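Local coordinates for protein ferredoxin (Trichomonas vaginalis, PDB 1L5P) that carries electrons on a single [2Fe-2S] cluster, linking pyruvate:ferredoxin oxidoreductase to hydrogenase, at residues T21-L26 with G30-D35. Sequence-based numbering, arbitrary orientation.
Sequences TLFTVL and GLMSAD
Leu26 O receives the amide of Leu31, N to O 3.2 Å, and this bond closes the end of the helix. A second amide converges on this oxygen, Met32 N at 3.4 Å, but that bond is weak. The bond from Leu31 belongs to a Schellman motif in which Gly30, with its positive phi, takes the chain out of the helix. Beyond it, Met32 CB rests on Leu26 CB at 3.8 Å, and from there the side chain of Met32 turns back along the helix. With CG anti to the backbone N (chi1 -174°) and the chain extended at chi2, the sulfur is carried toward Phe23. SD lies 4.0 Å from Phe23 CD1, and beyond it the bend at chi3, -91°, brings CE to Leu26 CD1 at 3.8 Å. Since SD lies 66° off the ring normal, this Met-aromatic contact is oblique, and the two side chains cross at about a right angle. With CG anti to its own N, Phe23 leans its ring partly toward the C-terminal end of the helix, where its far atom CZ meets Ala34 CB at 3.6 Å, so Met32 and Ala34 touch different atoms of one ring. The same ring belongs to the [2Fe-2S] pocket, touching the cluster and the ligands Cys47 and Cys78; the contact thus joins the helix to the 30-35 loop beside the redox centre. Leu26 and Leu31 both pack on Leu14 of strand 10-15 and Ala5 of strand 2-7, which places helix 22-27 and its exit loop against one side of the ferredoxin sheet.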
loop_
_atom_site.group_PDB
_atom_site.type_symbol
_atom_site.label_atom_id
_atom_site.label_comp_id
_atom_site.label_asym_id
_atom_site.label_seq_id
_atom_site.Cartn_x
_atom_site.Cartn_y
_atom_site.Cartn_z
ATOM N N THR A 21 -3.408 7.453 2.482
ATOM C CA THR A 21 -3.389 6.065 2.053
ATOM C C THR A 21 -1.994 5.739 1.566
ATOM O O THR A 21 -1.255 6.624 1.143
ATOM C CB THR A 21 -4.360 5.787 0.903
ATOM O OG1 THR A 21 -3.891 6.439 -0.281
ATOM C CG2 THR A 21 -5.749 6.278 1.250
ATOM N N LEU A 22 -1.644 4.464 1.631
ATOM C CA LEU A 22 -0.349 4.010 1.186
ATOM C C LEU A 22 -0.172 4.397 -0.276
ATOM O O LEU A 22 0.942 4.704 -0.723
ATOM C CB LEU A 22 -0.259 2.499 1.330
ATOM C CG LEU A 22 1.115 1.929 1.009
ATOM C CD1 LEU A 22 2.126 2.443 2.025
ATOM C CD2 LEU A 22 1.043 0.424 1.019
ATOM N N PHE A 23 -1.282 4.371 -1.010
ATOM C CA PHE A 23 -1.310 4.707 -2.434
ATOM C C PHE A 23 -0.837 6.137 -2.628
ATOM O O PHE A 23 0.022 6.414 -3.460
ATOM C CB PHE A 23 -2.741 4.565 -2.985
ATOM C CG PHE A 23 -2.883 4.947 -4.436
ATOM C CD1 PHE A 23 -2.507 4.063 -5.447
ATOM C CD2 PHE A 23 -3.407 6.186 -4.790
ATOM C CE1 PHE A 23 -2.658 4.415 -6.800
ATOM C CE2 PHE A 23 -3.561 6.546 -6.134
ATOM C CZ PHE A 23 -3.186 5.657 -7.141
ATOM N N THR A 24 -1.418 7.045 -1.856
ATOM C CA THR A 24 -1.053 8.443 -1.934
ATOM C C THR A 24 0.428 8.591 -1.651
ATOM O O THR A 24 1.157 9.200 -2.421
ATOM C CB THR A 24 -1.824 9.254 -0.908
ATOM O OG1 THR A 24 -3.223 9.102 -1.155
ATOM C CG2 THR A 24 -1.445 10.727 -0.999
ATOM N N VAL A 25 0.856 8.023 -0.532
ATOM C CA VAL A 25 2.242 8.066 -0.111
ATOM C C VAL A 25 3.172 7.473 -1.167
ATOM O O VAL A 25 4.173 8.084 -1.537
ATOM C CB VAL A 25 2.399 7.294 1.214
ATOM C CG1 VAL A 25 3.871 7.040 1.515
ATOM C CG2 VAL A 25 1.728 8.076 2.334
ATOM N N LEU A 26 2.830 6.287 -1.654
ATOM C CA LEU A 26 3.641 5.605 -2.655
ATOM C C LEU A 26 3.696 6.319 -3.995
ATOM O O LEU A 26 4.774 6.522 -4.555
ATOM C CB LEU A 26 3.124 4.184 -2.880
ATOM C CG LEU A 26 3.364 3.181 -1.751
ATOM C CD1 LEU A 26 2.996 1.781 -2.235
ATOM C CD2 LEU A 26 4.824 3.241 -1.312
ATOM N N GLY A 30 6.842 8.588 -6.342
ATOM C CA GLY A 30 7.367 7.989 -7.554
ATOM C C GLY A 30 7.621 6.498 -7.490
ATOM O O GLY A 30 8.122 5.912 -8.454
ATOM N N LEU A 31 7.272 5.876 -6.364
ATOM C CA LEU A 31 7.469 4.437 -6.184
ATOM C C LEU A 31 6.351 3.635 -6.854
ATOM O O LEU A 31 6.534 2.479 -7.237
ATOM C CB LEU A 31 7.531 4.114 -4.689
ATOM C CG LEU A 31 8.754 4.721 -3.998
ATOM C CD1 LEU A 31 8.729 4.412 -2.511
ATOM C CD2 LEU A 31 10.012 4.168 -4.645
ATOM N N MET A 32 5.193 4.268 -6.999
ATOM C CA MET A 32 4.033 3.630 -7.620
ATOM C C MET A 32 3.323 4.646 -8.525
ATOM O O MET A 32 3.106 5.802 -8.132
ATOM C CB MET A 32 3.082 3.108 -6.521
ATOM C CG MET A 32 1.890 2.291 -7.020
ATOM S SD MET A 32 0.741 1.751 -5.710
ATOM C CE MET A 32 1.475 0.182 -5.331
ATOM N N SER A 33 2.976 4.215 -9.737
ATOM C CA SER A 33 2.299 5.085 -10.703
ATOM C C SER A 33 0.786 5.078 -10.520
ATOM O O SER A 33 0.202 4.040 -10.231
ATOM C CB SER A 33 2.642 4.656 -12.135
ATOM O OG SER A 33 1.571 3.954 -12.736
ATOM N N ALA A 34 0.163 6.239 -10.691
ATOM C CA ALA A 34 -1.280 6.368 -10.545
ATOM C C ALA A 34 -1.946 6.404 -11.924
ATOM O O ALA A 34 -3.149 6.644 -12.049
ATOM C CB ALA A 34 -1.610 7.640 -9.765
ATOM N N ASP A 35 -1.151 6.153 -12.954
ATOM C CA ASP A 35 -1.620 6.173 -14.329
ATOM C C ASP A 35 -2.511 4.986 -14.646
ATOM O O ASP A 35 -2.188 3.859 -14.287
ATOM C CB ASP A 35 -0.416 6.146 -15.263
ATOM C CG ASP A 35 -0.669 6.879 -16.555
ATOM O OD1 ASP A 35 -0.784 6.213 -17.608
ATOM O OD2 ASP A 35 -0.751 8.127 -16.518
#